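Local coordinates for protein DNA gyrase, B subunit, truncated (Myxococcus xanthus, PDB 3CWV) that probably takes part, as the ATP-binding B subunit of a type II topoisomerase, in the ATP-dependent breakage, passage and rejoining of double-stranded DNA, at residues 314-317 / 321-324; 113-116 / 121-124. All blocks are in the same frame, centred on the assembly; numbering follows the deposited sequence.

Interaction 1. Residues 314-317 / 321-324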
ATOM      1  N   ALA A 314      -9.709  10.226   6.110  1.00 35.05           N
ATOM      2  CA  ALA A 314      -9.834  10.940   7.385  1.00 31.78           C
ATOM      3  C   ALA A 314      -9.849   9.919   8.497  1.00 29.76           C
ATOM      4  O   ALA A 314     -10.468   8.862   8.374  1.00 28.82           O
ATOM      5  CB  ALA A 314     -11.105  11.790   7.424  1.00 30.24           C
ATOM      6  N   PHE A 315      -9.166  10.238   9.586  1.00 28.61           N
ATOM      7  CA  PHE A 315      -8.935   9.291  10.661  1.00 27.40           C
ATOM      8  C   PHE A 315      -9.490   9.885  11.953  1.00 30.15           C
ATOM      9  O   PHE A 315      -9.778  11.088  12.020  1.00 31.71           O
ATOM     10  CB  PHE A 315      -7.428   9.014  10.764  1.00 28.39           C
ATOM     11  CG  PHE A 315      -6.845   8.371   9.523  1.00 30.57           C
ATOM     12  CD1 PHE A 315      -6.863   6.988   9.374  1.00 27.42           C
ATOM     13  CD2 PHE A 315      -6.321   9.150   8.496  1.00 31.68           C
ATOM     14  CE1 PHE A 315      -6.344   6.371   8.226  1.00 25.16           C
ATOM     15  CE2 PHE A 315      -5.798   8.552   7.328  1.00 29.40           C
ATOM     16  CZ  PHE A 315      -5.811   7.156   7.196  1.00 28.96           C
ATOM     17  N   ALA A 316      -9.685   9.047  12.965  1.00 28.52           N
ATOM     18  CA  ALA A 316     -10.232   9.504  14.234  1.00 30.19           C
ATOM     19  C   ALA A 316      -9.223  10.349  15.019  1.00 30.37           C
ATOM     20  O   ALA A 316      -9.586  11.090  15.941  1.00 33.66           O
ATOM     21  CB  ALA A 316     -10.669   8.315  15.074  1.00 29.99           C
ATOM     22  N   GLY A 317      -7.952  10.192  14.699  1.00 31.51           N
ATOM     23  CA  GLY A 317      -6.916  10.973  15.385  1.00 30.99           C
ATOM     24  C   GLY A 317      -5.592  10.843  14.681  1.00 32.77           C
ATOM     25  O   GLY A 317      -5.508  10.200  13.620  1.00 31.88           O
ATOM     26  N   GLU A 321      -4.751   5.196  13.021  1.00 32.22           N
ATOM     27  CA  GLU A 321      -4.991   3.777  13.187  1.00 31.36           C
ATOM     28  C   GLU A 321      -6.456   3.417  12.980  1.00 29.76           C
ATOM     29  O   GLU A 321      -6.776   2.247  12.782  1.00 29.15           O
ATOM     30  CB  GLU A 321      -4.476   3.301  14.554  1.00 30.53           C
ATOM     31  CG  GLU A 321      -2.977   3.392  14.645  1.00 31.43           C
ATOM     32  CD  GLU A 321      -2.444   3.191  16.059  1.00 41.88           C
ATOM     33  OE1 GLU A 321      -3.246   3.055  17.005  1.00 37.36           O
ATOM     34  OE2 GLU A 321      -1.213   3.165  16.209  1.00 42.15           O
ATOM     35  N   LEU A 322      -7.333   4.423  12.972  1.00 29.84           N
ATOM     36  CA  LEU A 322      -8.777   4.191  12.894  1.00 30.08           C
ATOM     37  C   LEU A 322      -9.400   5.142  11.880  1.00 30.39           C
ATOM     38  O   LEU A 322      -9.423   6.359  12.066  1.00 28.91           O
ATOM     39  CB  LEU A 322      -9.444   4.367  14.280  1.00 31.65           C
ATOM     40  CG  LEU A 322     -10.872   3.839  14.494  1.00 33.82           C
ATOM     41  CD1 LEU A 322     -11.078   3.389  15.954  1.00 40.47           C
ATOM     42  CD2 LEU A 322     -11.934   4.864  14.089  1.00 36.47           C
ATOM     43  N   LEU A 323      -9.935   4.579  10.816  1.00 28.30           N
ATOM     44  CA  LEU A 323     -10.549   5.378   9.747  1.00 28.19           C
ATOM     45  C   LEU A 323     -11.929   5.942  10.144  1.00 28.18           C
ATOM     46  O   LEU A 323     -12.758   5.223  10.679  1.00 28.14           O
ATOM     47  CB  LEU A 323     -10.685   4.495   8.504  1.00 26.20           C
ATOM     48  CG  LEU A 323     -11.055   5.215   7.206  1.00 27.58           C
ATOM     49  CD1 LEU A 323      -9.832   5.960   6.674  1.00 27.24           C
ATOM     50  CD2 LEU A 323     -11.560   4.180   6.208  1.00 24.52           C
ATOM     51  N   ALA A 324     -12.169   7.224   9.867  1.00 27.44           N
ATOM     52  CA  ALA A 324     -13.427   7.858  10.203  1.00 29.74           C
ATOM     53  C   ALA A 324     -13.807   8.794   9.066  1.00 32.56           C
ATOM     54  O   ALA A 324     -13.434   9.973   9.068  1.00 34.65           O
ATOM     55  CB  ALA A 324     -13.315   8.621  11.547  1.00 30.51           C
TER
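Phe315 and Leu323 meet in a single beta bridge that ties two parts of one loop, the connection between strand 300-307 and helix 328-345. Two backbone hydrogen bonds flank the pair: Ala324 N gives a nearly straight bond (168°) to Ala314 O at 2.8 Å, and Ala316 N reaches Leu322 O, also at 2.8 Å. Leu322 O serves twice, since Phe315 CA approaches it to 3.3 Å in a CA-H...O contact while the same oxygen lies at the edge of the Phe315 ring.

The side chains divide between two sides of this backbone bridge. On one, Leu323 sets off away from the partner segment, but CG anti to the backbone N (chi1 -169°) and CD1 turned beside CA (chi2 75°) bring CD1 over a face of the Phe315 ring, 4.3 Å from its centroid, in a CH-pi contact, and 3.4 Å from Ala314 O. On the other, Ala316 CB rests against Leu322 CD2 at 3.8 Å, with the methyl of Ala324 somewhat farther off.

Farther out, backbone bonds from Leu323 to His265 and Ala267, and from Glu321 to Arg264, anchor the 321-324 side. The turn enclosed by the bridge holds Thr319 and Lys320, probably the counterpart of the lysine-bearing loop that reaches ATP in GyrB relatives, and Phe315 packs on Lys320. A salt bridge also holds Glu321, its OE1 paired with Arg264 NE.

Interaction 2. Residues 113-116 / 121-124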
ATOM      1  N   GLN A 113      20.639   8.814  -6.363  1.00 21.71           N
ATOM      2  CA  GLN A 113      20.653   8.994  -7.818  1.00 20.53           C
ATOM      3  C   GLN A 113      19.263   8.752  -8.329  1.00 20.19           C
ATOM      4  O   GLN A 113      18.665   7.711  -8.052  1.00 22.85           O
ATOM      5  CB  GLN A 113      21.639   8.026  -8.460  1.00 22.33           C
ATOM      6  CG  GLN A 113      21.602   8.073  -9.990  1.00 22.27           C
ATOM      7  CD  GLN A 113      22.681   7.194 -10.607  1.00 26.25           C
ATOM      8  OE1 GLN A 113      23.825   7.213 -10.158  1.00 24.01           O
ATOM      9  NE2 GLN A 113      22.318   6.415 -11.643  1.00 28.35           N
ATOM     10  N   VAL A 114      18.724   9.712  -9.075  1.00 21.52           N
ATOM     11  CA  VAL A 114      17.418   9.525  -9.648  1.00 19.25           C
ATOM     12  C   VAL A 114      17.566   9.523 -11.191  1.00 20.58           C
ATOM     13  O   VAL A 114      18.178  10.415 -11.736  1.00 22.00           O
ATOM     14  CB  VAL A 114      16.485  10.683  -9.216  1.00 22.53           C
ATOM     15  CG1 VAL A 114      15.140  10.633  -9.934  1.00 21.45           C
ATOM     16  CG2 VAL A 114      16.244  10.625  -7.683  1.00 20.04           C
ATOM     17  N   ASP A 115      16.971   8.544 -11.848  1.00 21.24           N
ATOM     18  CA  ASP A 115      16.989   8.477 -13.325  1.00 24.91           C
ATOM     19  C   ASP A 115      15.572   8.552 -13.837  1.00 22.98           C
ATOM     20  O   ASP A 115      14.668   7.933 -13.280  1.00 24.63           O
ATOM     21  CB  ASP A 115      17.627   7.182 -13.793  1.00 22.55           C
ATOM     22  CG  ASP A 115      19.120   7.121 -13.514  1.00 29.64           C
ATOM     23  OD1 ASP A 115      19.885   7.648 -14.346  1.00 30.40           O
ATOM     24  OD2 ASP A 115      19.541   6.501 -12.494  1.00 29.35           O
ATOM     25  N   ILE A 116      15.357   9.332 -14.895  1.00 23.76           N
ATOM     26  CA  ILE A 116      14.024   9.470 -15.457  1.00 23.31           C
ATOM     27  C   ILE A 116      14.187   9.181 -16.953  1.00 24.57           C
ATOM     28  O   ILE A 116      15.058   9.766 -17.597  1.00 24.34           O
ATOM     29  CB  ILE A 116      13.416  10.902 -15.268  1.00 25.00           C
ATOM     30  CG1 ILE A 116      13.495  11.405 -13.811  1.00 24.54           C
ATOM     31  CG2 ILE A 116      11.963  10.951 -15.754  1.00 25.01           C
ATOM     32  CD1 ILE A 116      14.655  12.386 -13.580  1.00 22.13           C
ATOM     33  N   ARG A 121      14.820   9.354 -24.283  1.00 38.74           N
ATOM     34  CA  ARG A 121      15.963   9.964 -23.628  1.00 35.90           C
ATOM     35  C   ARG A 121      15.885   9.744 -22.104  1.00 31.69           C
ATOM     36  O   ARG A 121      14.832   9.407 -21.570  1.00 31.40           O
ATOM     37  CB  ARG A 121      16.026  11.466 -23.936  1.00 36.64           C
ATOM     38  CG  ARG A 121      16.355  11.825 -25.409  1.00 42.09           C
ATOM     39  CD  ARG A 121      16.510  13.323 -25.593  1.00 43.13           C
ATOM     40  NE  ARG A 121      15.331  14.044 -25.104  1.00 50.81           N
ATOM     41  CZ  ARG A 121      14.243  14.288 -25.831  1.00 57.52           C
ATOM     42  NH1 ARG A 121      13.221  14.943 -25.291  1.00 58.68           N
ATOM     43  NH2 ARG A 121      14.169  13.877 -27.095  1.00 55.22           N
ATOM     44  N   GLN A 122      17.017   9.942 -21.449  1.00 30.18           N
ATOM     45  CA  GLN A 122      17.183   9.714 -20.018  1.00 28.85           C
ATOM     46  C   GLN A 122      17.837  10.933 -19.352  1.00 29.51           C
ATOM     47  O   GLN A 122      18.805  11.527 -19.871  1.00 29.74           O
ATOM     48  CB  GLN A 122      18.039   8.448 -19.816  1.00 30.31           C
ATOM     49  CG  GLN A 122      18.334   8.067 -18.356  1.00 25.16           C
ATOM     50  CD  GLN A 122      19.202   6.845 -18.228  1.00 29.05           C
ATOM     51  OE1 GLN A 122      19.526   6.183 -19.225  1.00 32.65           O
ATOM     52  NE2 GLN A 122      19.594   6.518 -16.989  1.00 23.74           N
ATOM     53  N   TRP A 123      17.322  11.296 -18.180  1.00 26.74           N
ATOM     54  CA  TRP A 123      17.882  12.389 -17.404  1.00 26.34           C
ATOM     55  C   TRP A 123      18.250  11.848 -16.025  1.00 23.55           C
ATOM     56  O   TRP A 123      17.547  10.988 -15.509  1.00 25.37           O
ATOM     57  CB  TRP A 123      16.826  13.485 -17.256  1.00 25.30           C
ATOM     58  CG  TRP A 123      17.395  14.759 -16.753  1.00 27.07           C
ATOM     59  CD1 TRP A 123      17.380  15.239 -15.453  1.00 23.95           C
ATOM     60  CD2 TRP A 123      18.096  15.729 -17.537  1.00 27.96           C
ATOM     61  NE1 TRP A 123      18.046  16.451 -15.402  1.00 24.55           N
ATOM     62  CE2 TRP A 123      18.493  16.766 -16.668  1.00 32.28           C
ATOM     63  CE3 TRP A 123      18.421  15.818 -18.906  1.00 31.84           C
ATOM     64  CZ2 TRP A 123      19.200  17.893 -17.121  1.00 31.09           C
ATOM     65  CZ3 TRP A 123      19.137  16.927 -19.356  1.00 31.65           C
ATOM     66  CH2 TRP A 123      19.513  17.955 -18.464  1.00 31.83           C
ATOM     67  N   ARG A 124      19.315  12.380 -15.435  1.00 24.38           N
ATOM     68  CA  ARG A 124      19.834  11.894 -14.153  1.00 24.34           C
ATOM     69  C   ARG A 124      20.101  13.054 -13.186  1.00 25.50           C
ATOM     70  O   ARG A 124      20.809  14.007 -13.541  1.00 24.22           O
ATOM     71  CB  ARG A 124      21.128  11.096 -14.375  1.00 26.13           C
ATOM     72  CG  ARG A 124      21.755  10.482 -13.079  1.00 23.16           C
ATOM     73  CD  ARG A 124      22.966   9.622 -13.440  1.00 28.24           C
ATOM     74  NE  ARG A 124      22.526   8.409 -14.128  1.00 26.06           N
ATOM     75  CZ  ARG A 124      23.303   7.584 -14.813  1.00 27.59           C
ATOM     76  NH1 ARG A 124      24.595   7.835 -14.950  1.00 29.04           N
ATOM     77  NH2 ARG A 124      22.767   6.525 -15.395  1.00 30.00           N
TER
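Asp115 and Arg124 form a salt bridge across the beta hairpin of strands 109-118 and 121-128, as a non-hydrogen-bonded antiparallel pair. This is the tight part of the contact. Asp115 OD1 takes a nearly straight bond from Arg124 NE at 2.8 Å, on its syn side and close to the guanidinium plane, plus a weak one from NH2. Gln122 NE2 reaches the same oxygen at 2.9 Å, from well above the carboxylate plane. The other oxygen, OD2, accepts Gln113 NE2 at 2.9 Å along its syn lone pair, so amides and guanidinium fix the rotation of the carboxylate. Arg124 bends at chi3 (-70°), which turns NE back toward Asp115; Gln113 NE2 lies over one guanidinium face, toward its rim, without a hydrogen bond to Arg124 NE. Glu143 supports this layer from outside, pairing with Arg124 NH2 and giving its backbone N to Gln122 OE1. With an alanine here instead of Asp115, Arg124 NE, Gln122 NE2 and Gln113 NE2 would probably lose the carboxylate that accepts from all three, although Gln122 would still be held through OE1.

On the opposite face the looseness is confined to the direct meeting of side chains. Ile116 and Trp123 exchange two backbone bonds, yet the indole leads away from Ile116, its NE1 bonded to Glu135 O, while both residues touch Ala75 of helix 75-82. The solvent side is toward the turn, where exposed Arg121 swings its guanidinium away from strand 113-116. Between Ile116 and Trp123 the nearest side-chain atoms are the two CD1 carbons, 4.4 Å apart.

Overall arrangement
Interaction 2 comes first along the chain and closes before interaction 1 opens. Their centres lie 38 Å apart on opposite sides of the chain's centre, with about 27 Å between nearest atoms, and they share no strand or helix. Residues 113-116 and 121-124 sit in the eight-stranded mixed sheet, consistent with the ATPase domain of GyrB proteins. Residues 314-317 and 321-324 belong instead to a surface loop between strand 300-307 of the five-stranded sheet and helix 328-345, in what is probably the transducer domain. One contact therefore pairs strands inside a sheet, whereas the other shapes a loop that, as in GyrB relatives, probably carries a lysine toward ATP bound in the N-terminal domain.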